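Local coordinates for protein 6-aminohexanoate-cyclic-dimer hydrolase (Arthrobacter sp., PDB 3A2Q) that hydrolyses the cyclic dimer of 6-aminohexanoic acid, a by-product of nylon-6 manufacture, to the linear dimer, as a member of the amidase family, at residues 72-77 and 118-123; 82-87 and 132-137; 165-170 and 210-215; 126-131 and 144-149. The protein carries 1 engineered substitution. All blocks are in the same frame, centred on the assembly; numbering follows the deposited sequence.

Interaction 1 of 4, residues 72-77 and 118-123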
loop_
_atom_site.group_PDB
_atom_site.type_symbol
_atom_site.label_atom_id
_atom_site.label_comp_id
_atom_site.label_asym_id
_atom_site.label_seq_id
_atom_site.Cartn_x
_atom_site.Cartn_y
_atom_site.Cartn_z
ATOM N N LYS A 72 -4.517 -1.577 8.624
ATOM C CA LYS A 72 -3.515 -2.637 8.577
ATOM C C LYS A 72 -2.971 -2.805 9.993
ATOM O O LYS A 72 -2.779 -1.818 10.698
ATOM C CB LYS A 72 -2.375 -2.245 7.632
ATOM C CG LYS A 72 -1.305 -3.311 7.430
ATOM C CD LYS A 72 -0.219 -2.799 6.499
ATOM C CE LYS A 72 0.778 -3.885 6.122
ATOM N NZ LYS A 72 1.895 -3.352 5.280
ATOM N N ASP A 73 -2.734 -4.045 10.417
ATOM C CA ASP A 73 -2.210 -4.270 11.759
ATOM C C ASP A 73 -0.693 -4.144 11.770
ATOM O O ASP A 73 0.030 -5.076 12.137
ATOM C CB ASP A 73 -2.638 -5.646 12.293
ATOM C CG ASP A 73 -2.209 -5.867 13.736
ATOM O OD1 ASP A 73 -2.271 -4.902 14.528
ATOM O OD2 ASP A 73 -1.819 -7.001 14.082
ATOM N N LEU A 74 -0.222 -2.970 11.358
ATOM C CA LEU A 74 1.201 -2.667 11.303
ATOM C C LEU A 74 1.396 -1.148 11.327
ATOM O O LEU A 74 0.624 -0.403 10.707
ATOM C CB LEU A 74 1.815 -3.231 10.018
ATOM C CG LEU A 74 3.339 -3.190 9.901
ATOM C CD1 LEU A 74 3.966 -4.178 10.885
ATOM C CD2 LEU A 74 3.744 -3.545 8.480
ATOM N N THR A 75 2.421 -0.705 12.052
ATOM C CA THR A 75 2.767 0.713 12.157
ATOM C C THR A 75 1.771 1.554 12.954
ATOM O O THR A 75 2.043 1.926 14.098
ATOM C CB THR A 75 2.948 1.344 10.751
ATOM O OG1 THR A 75 3.833 0.525 9.975
ATOM C CG2 THR A 75 3.549 2.752 10.861
ATOM N N VAL A 76 0.630 1.871 12.347
ATOM C CA VAL A 76 -0.376 2.670 13.030
ATOM C C VAL A 76 -1.166 1.739 13.932
ATOM O O VAL A 76 -1.362 0.575 13.595
ATOM C CB VAL A 76 -1.340 3.360 12.031
ATOM C CG1 VAL A 76 -0.563 4.284 11.113
ATOM C CG2 VAL A 76 -2.090 2.320 11.224
ATOM N N VAL A 77 -1.599 2.242 15.083
ATOM C CA VAL A 77 -2.361 1.425 16.017
ATOM C C VAL A 77 -3.636 2.120 16.471
ATOM O O VAL A 77 -3.786 3.329 16.310
ATOM C CB VAL A 77 -1.515 1.066 17.262
ATOM C CG1 VAL A 77 -0.350 0.178 16.860
ATOM C CG2 VAL A 77 -1.004 2.331 17.934
ATOM N N THR A 118 -6.550 -5.482 9.164
ATOM C CA THR A 118 -6.248 -6.414 8.081
ATOM C C THR A 118 -4.914 -7.135 8.211
ATOM O O THR A 118 -3.965 -6.630 8.813
ATOM C CB THR A 118 -6.274 -5.694 6.739
ATOM O OG1 THR A 118 -5.429 -4.539 6.811
ATOM C CG2 THR A 118 -7.693 -5.276 6.397
ATOM N N ASN A 119 -4.844 -8.313 7.599
ATOM C CA ASN A 119 -3.657 -9.154 7.648
ATOM C C ASN A 119 -2.447 -8.611 6.889
ATOM O O ASN A 119 -2.584 -7.853 5.929
ATOM C CB ASN A 119 -4.017 -10.560 7.150
ATOM C CG ASN A 119 -2.985 -11.600 7.538
ATOM O OD1 ASN A 119 -2.290 -11.459 8.547
ATOM N ND2 ASN A 119 -2.897 -12.666 6.750
ATOM N N THR A 120 -1.263 -9.016 7.341
ATOM C CA THR A 120 0.011 -8.602 6.762
ATOM C C THR A 120 1.084 -9.650 7.051
ATOM O O THR A 120 0.960 -10.429 8.000
ATOM C CB THR A 120 0.500 -7.274 7.403
ATOM O OG1 THR A 120 1.865 -7.029 7.040
ATOM C CG2 THR A 120 0.417 -7.366 8.929
ATOM N N PRO A 121 2.137 -9.710 6.220
ATOM C CA PRO A 121 3.169 -10.702 6.525
ATOM C C PRO A 121 3.846 -10.148 7.781
ATOM O O PRO A 121 3.692 -8.963 8.088
ATOM C CB PRO A 121 4.075 -10.666 5.292
ATOM C CG PRO A 121 3.849 -9.282 4.730
ATOM C CD PRO A 121 2.373 -9.085 4.907
ATOM N N GLU A 122 4.573 -10.981 8.514
ATOM C CA GLU A 122 5.216 -10.524 9.743
ATOM C C GLU A 122 6.048 -9.248 9.599
ATOM O O GLU A 122 7.031 -9.212 8.856
ATOM C CB GLU A 122 6.098 -11.624 10.325
ATOM C CG GLU A 122 6.750 -11.214 11.633
ATOM C CD GLU A 122 7.534 -12.331 12.272
ATOM O OE1 GLU A 122 8.576 -12.727 11.708
ATOM O OE2 GLU A 122 7.100 -12.811 13.339
ATOM N N MET A 123 5.656 -8.215 10.339
ATOM C CA MET A 123 6.343 -6.926 10.316
ATOM C C MET A 123 6.440 -6.365 8.896
ATOM O O MET A 123 7.298 -5.528 8.606
ATOM C CB MET A 123 7.742 -7.059 10.942
ATOM C CG MET A 123 7.709 -7.477 12.420
ATOM S SD MET A 123 9.317 -7.504 13.244
ATOM C CE MET A 123 9.923 -9.157 12.778
#
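Lys72 and Thr118 pair side by side where two parallel strands of the amidase core sheet end, and beyond them Leu74 meets Met123. At the pair, Thr118 OG1 packs 3.2 Å from Lys72 CA, while its hydrogen bond is with Ser154 OG. One step further, Asp73 N donates to Thr118 O over 3.3 Å, and the chain then bends in an inverse gamma turn centred on Asp73. The long lysine suits its place: with CG anti to the backbone N (chi1 -176°) and every later torsion extended, it runs straight from the strand end and passes Thr120 at about a right angle, its CE 3.5 Å from Thr120 OG1. Its NZ is hydrogen-bonded to Asn169 and to Ser150, as expected of the charge relay that Lys72 and Ser150 probably form by similarity to other amidases. Leu74 adds a branched apolar end beside the bound 6-aminohexanoic acid, CD1 reaching Met123 CA at 3.7 Å. In the second shell, the Asp73 carboxylate is held by a salt bridge to Lys117 and by hydrogen bonds with Thr84 OG1, Asn83 and Ser85 N. Thr120 is fixed from within its own segment: its OG1 donates to a lone pair of Pro121 O, 2.9 Å away.

Interaction 2 of 4, residues 82-87 and 132-137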
loop_
_atom_site.group_PDB
_atom_site.type_symbol
_atom_site.label_atom_id
_atom_site.label_comp_id
_atom_site.label_asym_id
_atom_site.label_seq_id
_atom_site.Cartn_x
_atom_site.Cartn_y
_atom_site.Cartn_z
ATOM N N ILE A 82 -6.098 -5.100 19.830
ATOM C CA ILE A 82 -5.020 -6.055 19.628
ATOM C C ILE A 82 -4.047 -5.552 18.560
ATOM O O ILE A 82 -4.466 -5.032 17.528
ATOM C CB ILE A 82 -5.583 -7.425 19.183
ATOM C CG1 ILE A 82 -6.410 -8.041 20.316
ATOM C CG2 ILE A 82 -4.448 -8.361 18.795
ATOM C CD1 ILE A 82 -5.589 -8.411 21.531
ATOM N N ASN A 83 -2.752 -5.713 18.818
ATOM C CA ASN A 83 -1.714 -5.287 17.881
ATOM C C ASN A 83 -0.665 -6.390 17.795
ATOM O O ASN A 83 0.133 -6.562 18.715
ATOM C CB ASN A 83 -1.063 -3.993 18.375
ATOM C CG ASN A 83 -0.008 -3.468 17.421
ATOM O OD1 ASN A 83 1.010 -2.921 17.847
ATOM N ND2 ASN A 83 -0.249 -3.623 16.123
ATOM N N THR A 84 -0.655 -7.129 16.689
ATOM C CA THR A 84 0.292 -8.230 16.531
ATOM C C THR A 84 1.425 -7.992 15.541
ATOM O O THR A 84 2.532 -8.510 15.723
ATOM C CB THR A 84 -0.434 -9.521 16.089
ATOM O OG1 THR A 84 -0.929 -9.354 14.754
ATOM C CG2 THR A 84 -1.603 -9.829 17.021
ATOM N N SER A 85 1.156 -7.210 14.497
ATOM C CA SER A 85 2.158 -6.958 13.466
ATOM C C SER A 85 2.523 -8.315 12.876
ATOM O O SER A 85 3.592 -8.490 12.288
ATOM C CB SER A 85 3.406 -6.304 14.059
ATOM O OG SER A 85 3.134 -4.979 14.473
ATOM N N SER A 86 1.613 -9.268 13.051
ATOM C CA SER A 86 1.781 -10.637 12.579
ATOM C C SER A 86 3.013 -11.344 13.125
ATOM O O SER A 86 3.638 -12.160 12.443
ATOM C CB SER A 86 1.765 -10.687 11.051
ATOM O OG SER A 86 0.436 -10.523 10.584
ATOM N N ILE A 87 3.358 -11.018 14.365
ATOM C CA ILE A 87 4.483 -11.656 15.038
ATOM C C ILE A 87 3.857 -12.706 15.955
ATOM O O ILE A 87 3.017 -12.380 16.792
ATOM C CB ILE A 87 5.288 -10.655 15.894
ATOM C CG1 ILE A 87 5.847 -9.539 15.005
ATOM C CG2 ILE A 87 6.429 -11.380 16.598
ATOM C CD1 ILE A 87 6.607 -8.460 15.763
ATOM N N GLU A 132 2.765 -16.775 9.299
ATOM C CA GLU A 132 2.560 -18.005 10.053
ATOM C C GLU A 132 1.528 -17.742 11.148
ATOM O O GLU A 132 0.709 -18.604 11.471
ATOM C CB GLU A 132 3.874 -18.455 10.698
ATOM C CG GLU A 132 4.876 -19.068 9.734
ATOM C CD GLU A 132 6.229 -19.319 10.376
ATOM O OE1 GLU A 132 6.268 -19.678 11.574
ATOM O OE2 GLU A 132 7.255 -19.168 9.678
ATOM N N ALA A 133 1.567 -16.535 11.702
ATOM C CA ALA A 133 0.668 -16.140 12.780
ATOM C C ALA A 133 -0.824 -16.144 12.465
ATOM O O ALA A 133 -1.617 -16.628 13.270
ATOM C CB ALA A 133 1.075 -14.766 13.309
ATOM N N TRP A 134 -1.218 -15.611 11.312
ATOM C CA TRP A 134 -2.638 -15.558 10.963
ATOM C C TRP A 134 -3.069 -16.393 9.763
ATOM O O TRP A 134 -4.260 -16.514 9.487
ATOM C CB TRP A 134 -3.076 -14.114 10.715
ATOM C CG TRP A 134 -3.000 -13.231 11.915
ATOM C CD1 TRP A 134 -1.955 -12.436 12.286
ATOM C CD2 TRP A 134 -4.020 -13.039 12.902
ATOM N NE1 TRP A 134 -2.262 -11.756 13.438
ATOM C CE2 TRP A 134 -3.525 -12.109 13.839
ATOM C CE3 TRP A 134 -5.307 -13.564 13.084
ATOM C CZ2 TRP A 134 -4.271 -11.688 14.945
ATOM C CZ3 TRP A 134 -6.050 -13.148 14.185
ATOM C CH2 TRP A 134 -5.528 -12.218 15.100
ATOM N N GLY A 135 -2.112 -16.966 9.049
ATOM C CA GLY A 135 -2.466 -17.754 7.888
ATOM C C GLY A 135 -2.484 -16.862 6.663
ATOM O O GLY A 135 -2.422 -15.641 6.778
ATOM N N ALA A 136 -2.579 -17.466 5.489
ATOM C CA ALA A 136 -2.576 -16.704 4.250
ATOM C C ALA A 136 -3.866 -15.959 3.946
ATOM O O ALA A 136 -4.962 -16.416 4.281
ATOM C CB ALA A 136 -2.241 -17.629 3.082
ATOM N N THR A 137 -3.724 -14.790 3.327
ATOM C CA THR A 137 -4.884 -14.026 2.902
ATOM C C THR A 137 -4.980 -14.441 1.440
ATOM O O THR A 137 -3.972 -14.455 0.733
ATOM C CB THR A 137 -4.663 -12.501 2.984
ATOM O OG1 THR A 137 -4.567 -12.103 4.356
ATOM C CG2 THR A 137 -5.832 -11.764 2.326
HETATM O O HOH W 1 4.171 -14.729 11.560
#
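An indole N-H is spent on a threonine hydroxyl here: Trp134 NE1 donates to Thr84 OG1 over 3.0 Å, with an angle of 161° at the hydrogen and the oxygen only 11° out of the ring plane. Thr84 meets the edge of the indole and not a face, OG1 at the pyrrole nitrogen and the methyl CG2 3.9 Å from the benzo carbon Trp134 CZ2. The hydroxyl sits between the backbone N and the carbonyl carbon (chi1 68°). Threonine suits the place because one small branched side chain offers both a polar atom and a methyl group to the indole. Ser86 OG comes obliquely to Trp134 CD1 at 3.5 Å, although its strong partner is Thr120 O. Beside it Ala133, with just a methyl, packs its CB 3.8 Å from Ser86 O, and a water links that same oxygen, 2.8 Å away, to Ala133 N. The tryptophan ring also touches Ile46 and Ile47 of strand 45-48, so it joins two loops to the edge of the sheet. Since Thr84 OG1 accepts from the indole, its own proton is probably turned to Asp73 OD2, so that the hydroxyl bridges indole and carboxylate.

Interaction 3 of 4, residues 165-170 and 210-215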
loop_
_atom_site.group_PDB
_atom_site.type_symbol
_atom_site.label_atom_id
_atom_site.label_comp_id
_atom_site.label_asym_id
_atom_site.label_seq_id
_atom_site.Cartn_x
_atom_site.Cartn_y
_atom_site.Cartn_z
ATOM N N VAL A 165 -12.825 1.737 1.551
ATOM C CA VAL A 165 -11.474 2.276 1.645
ATOM C C VAL A 165 -10.720 1.605 2.785
ATOM O O VAL A 165 -11.327 1.073 3.713
ATOM C CB VAL A 165 -11.492 3.798 1.906
ATOM C CG1 VAL A 165 -12.269 4.506 0.809
ATOM C CG2 VAL A 165 -12.100 4.087 3.258
ATOM N N ALA A 166 -9.393 1.641 2.719
ATOM C CA ALA A 166 -8.578 1.031 3.755
ATOM C C ALA A 166 -7.190 1.638 3.787
ATOM O O ALA A 166 -6.748 2.273 2.825
ATOM C CB ALA A 166 -8.477 -0.468 3.523
ATOM N N HIS A 167 -6.513 1.426 4.906
ATOM C CA HIS A 167 -5.165 1.920 5.115
ATOM C C HIS A 167 -4.136 0.813 4.888
ATOM O O HIS A 167 -4.462 -0.378 4.900
ATOM C CB HIS A 167 -5.036 2.469 6.544
ATOM C CG HIS A 167 -3.643 2.423 7.090
ATOM N ND1 HIS A 167 -3.065 1.263 7.562
ATOM C CD2 HIS A 167 -2.701 3.388 7.214
ATOM C CE1 HIS A 167 -1.828 1.516 7.951
ATOM N NE2 HIS A 167 -1.582 2.799 7.751
ATOM N N GLY A 168 -2.892 1.230 4.685
ATOM C CA GLY A 168 -1.797 0.307 4.488
ATOM C C GLY A 168 -0.535 1.136 4.442
ATOM O O GLY A 168 -0.599 2.364 4.535
ATOM N N ASN A 169 0.623 0.493 4.366
ATOM C CA ASN A 169 1.857 1.256 4.242
ATOM C C ASN A 169 2.649 0.674 3.094
ATOM O O ASN A 169 2.357 -0.432 2.623
ATOM C CB ASN A 169 2.672 1.316 5.539
ATOM C CG ASN A 169 2.437 0.139 6.438
ATOM O OD1 ASN A 169 2.831 -0.983 6.125
ATOM N ND2 ASN A 169 1.795 0.389 7.581
ATOM N N ASP A 170 3.661 1.410 2.661
ATOM C CA ASP A 170 4.410 1.042 1.473
ATOM C C ASP A 170 5.891 1.414 1.606
ATOM O O ASP A 170 6.237 2.595 1.628
ATOM C CB ASP A 170 3.738 1.812 0.318
ATOM C CG ASP A 170 4.203 1.391 -1.046
ATOM O OD1 ASP A 170 5.427 1.320 -1.268
ATOM O OD2 ASP A 170 3.328 1.153 -1.911
ATOM N N ALA A 210 9.537 3.991 3.963
ATOM C CA ALA A 210 8.197 3.518 4.324
ATOM C C ALA A 210 7.193 4.674 4.391
ATOM O O ALA A 210 7.360 5.604 5.179
ATOM C CB ALA A 210 8.240 2.783 5.659
ATOM N N HIS A 211 6.165 4.607 3.549
ATOM C CA HIS A 211 5.124 5.635 3.476
ATOM C C HIS A 211 3.772 5.038 3.853
ATOM O O HIS A 211 3.493 3.888 3.511
ATOM C CB HIS A 211 4.921 6.143 2.038
ATOM C CG HIS A 211 6.132 6.719 1.373
ATOM N ND1 HIS A 211 7.312 6.021 1.217
ATOM C CD2 HIS A 211 6.287 7.873 0.678
ATOM C CE1 HIS A 211 8.134 6.713 0.448
ATOM N NE2 HIS A 211 7.535 7.840 0.104
ATOM N N GLU A 212 2.924 5.810 4.529
ATOM C CA GLU A 212 1.578 5.325 4.817
ATOM C C GLU A 212 0.842 5.564 3.502
ATOM O O GLU A 212 1.087 6.569 2.825
ATOM C CB GLU A 212 0.903 6.114 5.948
ATOM C CG GLU A 212 1.604 5.986 7.292
ATOM C CD GLU A 212 1.969 4.549 7.624
ATOM O OE1 GLU A 212 3.176 4.272 7.795
ATOM O OE2 GLU A 212 1.052 3.699 7.713
ATOM N N GLY A 213 -0.046 4.640 3.139
ATOM C CA GLY A 213 -0.768 4.751 1.883
ATOM C C GLY A 213 -2.264 4.540 1.981
ATOM O O GLY A 213 -2.796 4.284 3.067
ATOM N N LEU A 214 -2.938 4.607 0.834
ATOM C CA LEU A 214 -4.393 4.506 0.781
ATOM C C LEU A 214 -4.937 3.571 -0.287
ATOM O O LEU A 214 -4.376 3.471 -1.385
ATOM C CB LEU A 214 -4.971 5.903 0.546
ATOM C CG LEU A 214 -4.449 6.986 1.494
ATOM C CD1 LEU A 214 -4.783 8.361 0.933
ATOM C CD2 LEU A 214 -5.046 6.787 2.878
ATOM N N PHE A 215 -6.050 2.913 0.048
ATOM C CA PHE A 215 -6.745 1.974 -0.832
ATOM C C PHE A 215 -8.177 2.451 -1.055
ATOM O O PHE A 215 -8.824 2.906 -0.119
ATOM C CB PHE A 215 -6.840 0.587 -0.185
ATOM C CG PHE A 215 -5.577 -0.209 -0.232
ATOM C CD1 PHE A 215 -5.167 -0.819 -1.416
ATOM C CD2 PHE A 215 -4.813 -0.381 0.915
ATOM C CE1 PHE A 215 -4.008 -1.597 -1.454
ATOM C CE2 PHE A 215 -3.652 -1.157 0.890
ATOM C CZ PHE A 215 -3.251 -1.766 -0.296
#
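Around the His167 imidazole, the decisive neighbour is Glu212 OE2 at the ring edge, 2.8 Å from His167 NE2 and met nearly along the C-O axis. Ring and carboxylate planes are only 14° apart, and Phe103 packs edge-to-face with the same imidazole. The Phe215 ring has Ala166 O in plane at its edge, with His167 O and Gly168 CA near that plane too. Gly168, bare of a side chain, lets the edge of this ring lie against its CA. Glu212 reaches the histidine because its chain bends at chi2 (-46°). Asn169 runs alongside it, pointing the same way, and ND2 gives OE2 a second, weak bond of 3.4 Å; OE2 is thus held chiefly by the histidine. Asn169 OD1 takes its main bond from Lys72 NZ, so histidine, glutamate and asparagine form a buried polar row that probably positions the lysine. Backbone bonds frame the pairing at the hydrogen-bonded pairs Ala166-Phe215, Gly168-Gly213 and Asp170-His211, with Gly213 N 2.7 Å from Gly168 O. Asp170, at the end of its strand, touches the bound 6-aminohexanoic acid, and its carboxylate is held by Arg176 and Asn429. Two neighbouring antiparallel strands, whose N-to-C directions lie 140° apart, thus run near the middle of the mixed amidase sheet beside the substrate pocket.

Interaction 4 of 4, residues 126-131 and 144-149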
loop_
_atom_site.group_PDB
_atom_site.type_symbol
_atom_site.label_atom_id
_atom_site.label_comp_id
_atom_site.label_asym_id
_atom_site.label_seq_id
_atom_site.Cartn_x
_atom_site.Cartn_y
_atom_site.Cartn_z
ATOM N N GLN A 126 7.322 -9.115 3.614
ATOM C CA GLN A 126 7.147 -9.909 2.391
ATOM C C GLN A 126 6.227 -9.191 1.415
ATOM O O GLN A 126 5.517 -8.265 1.804
ATOM C CB GLN A 126 6.527 -11.280 2.706
ATOM C CG GLN A 126 7.334 -12.208 3.621
ATOM C CD GLN A 126 8.670 -12.633 3.031
ATOM O OE1 GLN A 126 8.828 -12.721 1.815
ATOM N NE2 GLN A 126 9.637 -12.916 3.899
ATOM N N VAL A 127 6.245 -9.612 0.149
ATOM C CA VAL A 127 5.358 -9.025 -0.852
ATOM C C VAL A 127 4.185 -9.961 -1.157
ATOM O O VAL A 127 3.583 -9.932 -2.233
ATOM C CB VAL A 127 6.096 -8.636 -2.159
ATOM C CG1 VAL A 127 6.825 -7.317 -1.953
ATOM C CG2 VAL A 127 7.063 -9.728 -2.579
ATOM N N THR A 128 3.890 -10.819 -0.191
ATOM C CA THR A 128 2.735 -11.698 -0.256
ATOM C C THR A 128 2.244 -11.634 1.183
ATOM O O THR A 128 2.995 -11.218 2.064
ATOM C CB THR A 128 3.073 -13.150 -0.636
ATOM O OG1 THR A 128 1.843 -13.858 -0.839
ATOM C CG2 THR A 128 3.866 -13.843 0.463
ATOM N N THR A 129 1.001 -12.029 1.426
ATOM C CA THR A 129 0.442 -11.947 2.774
ATOM C C THR A 129 0.074 -13.334 3.278
ATOM O O THR A 129 -1.091 -13.725 3.255
ATOM C CB THR A 129 -0.803 -11.028 2.775
ATOM O OG1 THR A 129 -0.444 -9.754 2.225
ATOM C CG2 THR A 129 -1.331 -10.815 4.182
ATOM N N GLU A 130 1.088 -14.068 3.726
ATOM C CA GLU A 130 0.916 -15.431 4.226
ATOM C C GLU A 130 1.732 -15.627 5.507
ATOM O O GLU A 130 2.643 -16.457 5.564
ATOM C CB GLU A 130 1.371 -16.418 3.145
ATOM C CG GLU A 130 0.566 -16.303 1.848
ATOM C CD GLU A 130 1.245 -16.963 0.664
ATOM O OE1 GLU A 130 1.689 -18.122 0.798
ATOM O OE2 GLU A 130 1.327 -16.325 -0.407
ATOM N N PRO A 131 1.406 -14.859 6.557
ATOM C CA PRO A 131 2.117 -14.954 7.834
ATOM C C PRO A 131 1.802 -16.266 8.541
ATOM O O PRO A 131 0.700 -16.797 8.403
ATOM C CB PRO A 131 1.571 -13.769 8.618
ATOM C CG PRO A 131 0.158 -13.683 8.131
ATOM C CD PRO A 131 0.315 -13.871 6.638
ATOM N N GLY A 144 -6.798 -19.341 -4.953
ATOM C CA GLY A 144 -5.537 -20.055 -4.921
ATOM C C GLY A 144 -4.371 -19.124 -5.185
ATOM O O GLY A 144 -3.222 -19.559 -5.225
ATOM N N ARG A 145 -4.661 -17.832 -5.346
ATOM C CA ARG A 145 -3.621 -16.845 -5.630
ATOM C C ARG A 145 -3.337 -15.884 -4.485
ATOM O O ARG A 145 -4.199 -15.599 -3.661
ATOM C CB ARG A 145 -3.996 -16.001 -6.857
ATOM C CG ARG A 145 -4.206 -16.757 -8.147
ATOM C CD ARG A 145 -2.926 -17.359 -8.705
ATOM N NE ARG A 145 -3.188 -17.923 -10.027
ATOM C CZ ARG A 145 -2.896 -17.325 -11.178
ATOM N NH1 ARG A 145 -2.306 -16.136 -11.191
ATOM N NH2 ARG A 145 -3.229 -17.905 -12.324
ATOM N N SER A 146 -2.114 -15.370 -4.475
ATOM C CA SER A 146 -1.664 -14.408 -3.479
ATOM C C SER A 146 -2.416 -13.088 -3.671
ATOM O O SER A 146 -3.063 -12.877 -4.695
ATOM C CB SER A 146 -0.160 -14.167 -3.647
ATOM O OG SER A 146 0.281 -13.034 -2.911
ATOM N N VAL A 147 -2.332 -12.210 -2.677
ATOM C CA VAL A 147 -2.981 -10.904 -2.752
ATOM C C VAL A 147 -1.903 -9.826 -2.744
ATOM O O VAL A 147 -2.197 -8.638 -2.598
ATOM C CB VAL A 147 -3.940 -10.663 -1.554
ATOM C CG1 VAL A 147 -5.149 -11.588 -1.661
ATOM C CG2 VAL A 147 -3.203 -10.882 -0.223
ATOM N N GLY A 148 -0.658 -10.249 -2.925
ATOM C CA GLY A 148 0.451 -9.311 -2.895
ATOM C C GLY A 148 0.724 -8.979 -1.440
ATOM O O GLY A 148 0.149 -9.601 -0.550
ATOM N N GLY A 149 1.593 -8.007 -1.186
ATOM C CA GLY A 149 1.897 -7.637 0.185
ATOM C C GLY A 149 2.734 -6.375 0.214
ATOM O O GLY A 149 3.160 -5.913 -0.843
HETATM O O HOH W 2 2.367 -11.829 -4.275
HETATM O O HOH W 3 -1.353 -13.757 -0.008
#
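Thr128, in contact with Ser146, can be followed outward from its backbone: CB lies 3.6 Å from Ser146 OG, and the hydroxyl OG1, anti to the backbone N (chi1 -172°), closes to 2.7 Å from the same oxygen. OG1 also donates to Glu130 OE2 over 2.6 Å, on the anti side and tilted 29° out of the carboxylate plane. Ser146, small enough to fit beside the threonine, has OG accepting from Gly148 N, 2.9 Å away, in an ST turn, and a water joins that OG to Val127 O. Thr129 OG1 donates to Gly148 O over 2.8 Å in the carbonyl plane, while its CB rests 3.8 Å from Val147 CG2. Threonine suits this place by serving a carbonyl and a valine methyl together. A second water accepts from both Thr129 N and Val147 N. Gly148 suits its own positive phi. Gly149, with no side chain, lies against the Val127-Thr128 backbone, its CA 3.9 Å from Val127 CA. This close fit lies immediately before Ser150; with hydroxyls and waters bridging the two segments and the Glu130 carboxylate fixing Thr128, it probably helps to hold the Gly-Ser-rich loop of the amidase signature in shape.

From the N terminus, residues 72-77 leave strand 68-72 and are joined by interaction 1 to residues 118-123, just past strand 113-118. Interaction 2 starts inside that loop, at 82-87, and reaches 132-137 beyond it, so interactions 1 and 2 cross. Interaction 4 closes a short loop, 126-131 to 144-149, whose span holds 132-137; it therefore crosses interaction 2 but follows interaction 1 in series. Interaction 3 comes last, pairing strands 165-170 and 211-216. Interactions 1 and 2 join the loop before helix 88-93 to the loop before helix 152-159, within which interaction 4 lies; interaction 3 ties two strands near the middle of the sheet, linked to interaction 1 through Lys72 and Asn169.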